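Local coordinates for accelerated cell death 11 (Arabidopsis thaliana, PDB 4NT1), which transfers ceramide-1-phosphate and phytoceramide-1-phosphate selectively between membranes, but not ceramide itself or glycosphingolipids, at residues A[16-21]-A[38-43]; A[32-37]-A[74-79]. One frame throughout, in Å; residues are numbered along the deposited sequence. Where two conformers were deposited one is given.

Interaction 1. Residues A[16-21]-A[38-43]; sequences AAFKKL and SHACSL
Phe18 and Leu21 both hold CG opposite the backbone carbonyl carbon (chi1 -77° and -69°), and this rotation carries the Phe18 ring and the Leu21 methyl CD1 across to Ala40 on the neighbouring helix. The Ala40 methyl is the centre of the contact. Its CB lies 3.6 Å from Leu21 CD1 and 3.8 Å from Ala17 CB. One face of the Phe18 ring covers it, CE2 being the nearest ring carbon at 4.0 Å from Ala40 CB. The same CE2 also rests 3.4 Å from Ala40 O, so the outer end of the ring lies against the backbone as well as the methyl. Ala17 and Ala40 form the point of closest backbone approach, CA to CA 5.5 Å. Here helices 10-25 and 34-51 of the all-helical GLTP fold pack in a broadly antiparallel sense, their local axes 9.5 Å apart and their directions 145° from each other. Leu43 extends the apolar seam beyond Ala40, setting CD1 3.7 Å from Ala17 CB. Beyond the two segments, the Phe18 ring makes an edge-to-face pair with Tyr183 of helix 173-199 and touches Leu109 of helix 98-121.

Interaction 2. Residues A[32-37]-A[74-79]; sequences VPVTQF and SSISTL. With NA (sodium ion), chain E.
Leu79 reaches from the start of helix 79-88 toward Val32, Val34 and Phe37. Its backbone N follows directly on a single beta bridge between Pro33 and Thr78, which joins two helix N-termini in the GLTP fold: Pro33 and Thr78 are the N-cap residues of helices 34-51 and 79-88. Leu79 CG stands opposite its own carbonyl carbon (chi1 -67°), which points the side chain at Val32 and Phe37. From CB, at the edge of contact with Val32 O, the chain passes to CG, which packs on that oxygen and on Val32 CG1, and there it divides. CD1 meets Val32 CG1 at 3.6 Å and also sits over the centre of the Phe37 ring, a CH-pi contact only 11° off the ring normal. CD2 turns to Phe37 CD2 and Val34 CG2. That Val34 methyl also lies 3.4 Å from Thr78 C, with Ile76 CG2 alongside.

Two backbone hydrogen bonds frame the bridge. Leu79 N donates to Val32 O (3.0 Å) almost in line with the carbonyl, whereas Val34 N approaches Ser77 O (2.9 Å) tilted 32° from the carbonyl plane. Water 1 adds a further link, accepting from Thr35 N and donating to Ser77 O. It also binds a sodium ion, whose ligands include water 2 and Ser73 O, together with Thr35 OG1 at 2.6 Å and Ile76 O at 2.8 Å.

In the fold
From the N terminus, helix 10-25 leads through a connection into helix 34-51, and interaction 1 closes this short hairpin by laying the second helix back along the first. Interaction 2 starts at the beginning of helix 34-51 and closes a longer loop, through helices 57-63 and 67-72, at the turn before helix 79-88. The segments alternate along the chain, so the two loops cross, sharing helix 34-51. Their centres lie 12 Å apart and they touch directly: Leu21 CD2 is 4.1 Å from Val32 CG1, and Leu21 CD1 is 4.2 Å from Phe37 CD1. Helices 173-199 and 98-121 border both contacts.

Interaction 1. Residues A[16-21]-A[38-43]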
loop_
_atom_site.group_PDB
_atom_site.type_symbol
_atom_site.label_atom_id
_atom_site.label_comp_id
_atom_site.label_asym_id
_atom_site.label_seq_id
_atom_site.Cartn_x
_atom_site.Cartn_y
_atom_site.Cartn_z
ATOM N N ALA A 16 -10.068 -1.233 -9.813
ATOM C CA ALA A 16 -9.846 -1.696 -11.182
ATOM C C ALA A 16 -8.369 -1.993 -11.425
ATOM O O ALA A 16 -8.025 -3.007 -12.031
ATOM C CB ALA A 16 -10.342 -0.658 -12.190
ATOM N N ALA A 17 -7.500 -1.098 -10.955
ATOM C CA ALA A 17 -6.069 -1.251 -11.185
ATOM C C ALA A 17 -5.543 -2.489 -10.470
ATOM O O ALA A 17 -4.738 -3.247 -11.021
ATOM C CB ALA A 17 -5.315 0.003 -10.730
ATOM N N PHE A 18 -5.999 -2.706 -9.242
ATOM C CA PHE A 18 -5.498 -3.841 -8.480
ATOM C C PHE A 18 -6.082 -5.182 -8.914
ATOM O O PHE A 18 -5.409 -6.206 -8.837
ATOM C CB PHE A 18 -5.591 -3.561 -6.981
ATOM C CG PHE A 18 -4.504 -2.635 -6.517
ATOM C CD1 PHE A 18 -3.282 -3.143 -6.084
ATOM C CD2 PHE A 18 -4.669 -1.260 -6.594
ATOM C CE1 PHE A 18 -2.246 -2.284 -5.709
ATOM C CE2 PHE A 18 -3.646 -0.397 -6.214
ATOM C CZ PHE A 18 -2.434 -0.909 -5.768
ATOM N N LYS A 19 -7.320 -5.161 -9.397
ATOM C CA LYS A 19 -7.896 -6.335 -10.024
ATOM C C LYS A 19 -6.989 -6.826 -11.153
ATOM O O LYS A 19 -6.703 -8.014 -11.256
ATOM C CB LYS A 19 -9.303 -6.021 -10.549
ATOM C CG LYS A 19 -9.987 -7.216 -11.200
ATOM C CD LYS A 19 -11.401 -6.885 -11.662
ATOM C CE LYS A 19 -12.427 -7.234 -10.602
ATOM N NZ LYS A 19 -12.515 -8.703 -10.375
ATOM N N LYS A 20 -6.507 -5.897 -11.981
ATOM C CA LYS A 20 -5.629 -6.252 -13.097
ATOM C C LYS A 20 -4.316 -6.877 -12.629
ATOM O O LYS A 20 -3.837 -7.839 -13.224
ATOM C CB LYS A 20 -5.322 -5.032 -13.969
ATOM C CG LYS A 20 -6.509 -4.536 -14.777
ATOM C CD LYS A 20 -6.123 -3.279 -15.541
ATOM C CE LYS A 20 -7.314 -2.705 -16.292
ATOM N NZ LYS A 20 -8.312 -2.115 -15.356
ATOM N N LEU A 21 -3.733 -6.318 -11.571
ATOM C CA LEU A 21 -2.501 -6.858 -11.011
ATOM C C LEU A 21 -2.747 -8.248 -10.429
ATOM O O LEU A 21 -1.917 -9.135 -10.602
ATOM C CB LEU A 21 -1.904 -5.901 -9.966
ATOM C CG LEU A 21 -1.366 -4.602 -10.585
ATOM C CD1 LEU A 21 -0.974 -3.561 -9.503
ATOM C CD2 LEU A 21 -0.184 -4.912 -11.497
ATOM N N SER A 38 3.661 0.531 -10.649
ATOM C CA SER A 38 3.920 1.800 -9.965
ATOM C C SER A 38 2.749 2.777 -10.126
ATOM O O SER A 38 2.382 3.488 -9.180
ATOM C CB SER A 38 5.252 2.414 -10.418
ATOM O OG SER A 38 5.202 2.813 -11.780
ATOM N N HIS A 39 2.146 2.795 -11.314
ATOM C CA HIS A 39 0.960 3.612 -11.549
ATOM C C HIS A 39 -0.211 3.230 -10.629
ATOM O O HIS A 39 -0.892 4.105 -10.085
ATOM C CB HIS A 39 0.519 3.526 -13.016
ATOM C CG HIS A 39 1.390 4.302 -13.959
ATOM N ND1 HIS A 39 0.980 4.663 -15.224
ATOM C CD2 HIS A 39 2.654 4.773 -13.824
ATOM C CE1 HIS A 39 1.950 5.331 -15.825
ATOM N NE2 HIS A 39 2.973 5.418 -14.994
ATOM N N ALA A 40 -0.447 1.932 -10.461
ATOM C CA ALA A 40 -1.517 1.468 -9.572
ATOM C C ALA A 40 -1.254 1.906 -8.136
ATOM O O ALA A 40 -2.152 2.367 -7.435
ATOM C CB ALA A 40 -1.656 -0.042 -9.647
ATOM N N CYS A 41 -0.008 1.756 -7.704
ATOM C CA CYS A 41 0.378 2.183 -6.371
ATOM C C CYS A 41 0.151 3.681 -6.179
ATOM O O CYS A 41 -0.198 4.123 -5.079
ATOM C CB CYS A 41 1.835 1.815 -6.095
ATOM S SG CYS A 41 2.108 0.024 -5.942
ATOM N N SER A 42 0.329 4.453 -7.246
ATOM C CA SER A 42 0.151 5.898 -7.165
ATOM C C SER A 42 -1.317 6.273 -6.963
ATOM O O SER A 42 -1.623 7.325 -6.414
ATOM C CB SER A 42 0.741 6.600 -8.389
ATOM O OG SER A 42 0.739 8.007 -8.216
ATOM N N LEU A 43 -2.230 5.401 -7.380
ATOM C CA LEU A 43 -3.652 5.678 -7.157
ATOM C C LEU A 43 -4.004 5.611 -5.673
ATOM O O LEU A 43 -4.980 6.216 -5.221
ATOM C CB LEU A 43 -4.533 4.718 -7.952
ATOM C CG LEU A 43 -4.397 4.791 -9.475
ATOM C CD1 LEU A 43 -5.199 3.663 -10.138
ATOM C CD2 LEU A 43 -4.830 6.159 -10.001
#

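Interaction 2. Residues A[32-37]-A[74-79]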
loop_
_atom_site.group_PDB
_atom_site.type_symbol
_atom_site.label_atom_id
_atom_site.label_comp_id
_atom_site.label_asym_id
_atom_site.label_seq_id
_atom_site.Cartn_x
_atom_site.Cartn_y
_atom_site.Cartn_z
ATOM N N VAL A 32 4.938 -8.986 -13.700
ATOM C CA VAL A 32 4.363 -7.727 -13.270
ATOM C C VAL A 32 5.178 -6.568 -13.829
ATOM O O VAL A 32 6.342 -6.376 -13.446
ATOM C CB VAL A 32 4.329 -7.621 -11.749
ATOM C CG1 VAL A 32 3.687 -6.298 -11.332
ATOM C CG2 VAL A 32 3.601 -8.822 -11.136
ATOM N N PRO A 33 4.582 -5.800 -14.753
ATOM C CA PRO A 33 5.307 -4.675 -15.344
ATOM C C PRO A 33 5.493 -3.585 -14.311
ATOM O O PRO A 33 4.580 -3.328 -13.519
ATOM C CB PRO A 33 4.365 -4.189 -16.452
ATOM C CG PRO A 33 3.441 -5.335 -16.716
ATOM C CD PRO A 33 3.273 -6.018 -15.397
ATOM N N VAL A 34 6.666 -2.965 -14.300
ATOM C CA VAL A 34 6.954 -2.002 -13.252
ATOM C C VAL A 34 6.153 -0.721 -13.447
ATOM O O VAL A 34 5.684 -0.126 -12.478
ATOM C CB VAL A 34 8.474 -1.720 -13.117
ATOM C CG1 VAL A 34 8.739 -0.784 -11.943
ATOM C CG2 VAL A 34 9.228 -3.026 -12.920
ATOM N N THR A 35 5.978 -0.312 -14.701
ATOM C CA THR A 35 5.209 0.891 -14.998
ATOM C C THR A 35 3.776 0.698 -14.512
ATOM O O THR A 35 3.286 1.490 -13.709
ATOM C CB THR A 35 5.255 1.257 -16.502
ATOM O OG1 THR A 35 6.612 1.486 -16.892
ATOM C CG2 THR A 35 4.434 2.525 -16.794
ATOM N N GLN A 36 3.119 -0.372 -14.961
ATOM C CA GLN A 36 1.742 -0.650 -14.519
ATOM C C GLN A 36 1.610 -0.708 -13.000
ATOM O O GLN A 36 0.699 -0.103 -12.417
ATOM C CB GLN A 36 1.234 -1.968 -15.104
ATOM C CG GLN A 36 -0.189 -2.298 -14.672
ATOM C CD GLN A 36 -0.790 -3.424 -15.498
ATOM O OE1 GLN A 36 -0.193 -3.874 -16.486
ATOM N NE2 GLN A 36 -1.966 -3.894 -15.094
ATOM N N PHE A 37 2.501 -1.473 -12.369
ATOM C CA PHE A 37 2.513 -1.603 -10.911
ATOM C C PHE A 37 2.671 -0.248 -10.225
ATOM O O PHE A 37 1.898 0.104 -9.334
ATOM C CB PHE A 37 3.639 -2.540 -10.493
ATOM C CG PHE A 37 3.853 -2.620 -9.005
ATOM C CD1 PHE A 37 3.037 -3.418 -8.216
ATOM C CD2 PHE A 37 4.877 -1.902 -8.403
ATOM C CE1 PHE A 37 3.230 -3.494 -6.844
ATOM C CE2 PHE A 37 5.077 -1.971 -7.025
ATOM C CZ PHE A 37 4.257 -2.770 -6.248
ATOM N N SER A 74 10.503 3.850 -16.265
ATOM C CA SER A 74 10.704 4.026 -17.708
ATOM C C SER A 74 11.835 3.148 -18.247
ATOM O O SER A 74 11.926 2.910 -19.448
ATOM C CB SER A 74 10.953 5.494 -18.055
ATOM O OG SER A 74 12.077 5.990 -17.349
ATOM N N SER A 75 12.678 2.648 -17.352
ATOM C CA SER A 75 13.834 1.847 -17.746
ATOM C C SER A 75 13.807 0.421 -17.200
ATOM O O SER A 75 14.796 -0.309 -17.310
ATOM C CB SER A 75 15.124 2.530 -17.276
ATOM O OG SER A 75 15.163 2.594 -15.856
ATOM N N ILE A 76 12.687 0.013 -16.604
ATOM C CA ILE A 76 12.630 -1.317 -16.001
ATOM C C ILE A 76 11.434 -2.079 -16.537
ATOM O O ILE A 76 10.354 -1.526 -16.603
ATOM C CB ILE A 76 12.445 -1.216 -14.487
ATOM C CG1 ILE A 76 13.283 -0.068 -13.914
ATOM C CG2 ILE A 76 12.777 -2.550 -13.825
ATOM C CD1 ILE A 76 12.954 0.256 -12.456
ATOM N N SER A 77 11.603 -3.346 -16.898
ATOM C CA SER A 77 10.481 -4.104 -17.452
ATOM C C SER A 77 9.571 -4.674 -16.377
ATOM O O SER A 77 8.416 -4.246 -16.242
ATOM C CB SER A 77 10.968 -5.228 -18.367
ATOM O OG SER A 77 11.822 -6.113 -17.672
ATOM N N THR A 78 10.086 -5.633 -15.609
ATOM C CA THR A 78 9.251 -6.352 -14.644
ATOM C C THR A 78 9.869 -6.335 -13.245
ATOM O O THR A 78 11.063 -6.091 -13.098
ATOM C CB THR A 78 9.070 -7.836 -15.030
ATOM O OG1 THR A 78 10.329 -8.527 -14.896
ATOM C CG2 THR A 78 8.553 -7.962 -16.464
ATOM N N LEU A 79 9.055 -6.613 -12.225
ATOM C CA LEU A 79 9.542 -6.606 -10.849
ATOM C C LEU A 79 10.649 -7.628 -10.632
ATOM O O LEU A 79 11.616 -7.359 -9.918
ATOM C CB LEU A 79 8.400 -6.824 -9.844
ATOM C CG LEU A 79 7.358 -5.708 -9.732
ATOM C CD1 LEU A 79 6.230 -6.099 -8.795
ATOM C CD2 LEU A 79 7.986 -4.391 -9.272
HETATM NA NA NA E . 8.607 0.171 -17.964
HETATM O O HOH W 1 7.296 -1.536 -17.097
HETATM O O HOH W 2 8.923 -1.851 -19.811
#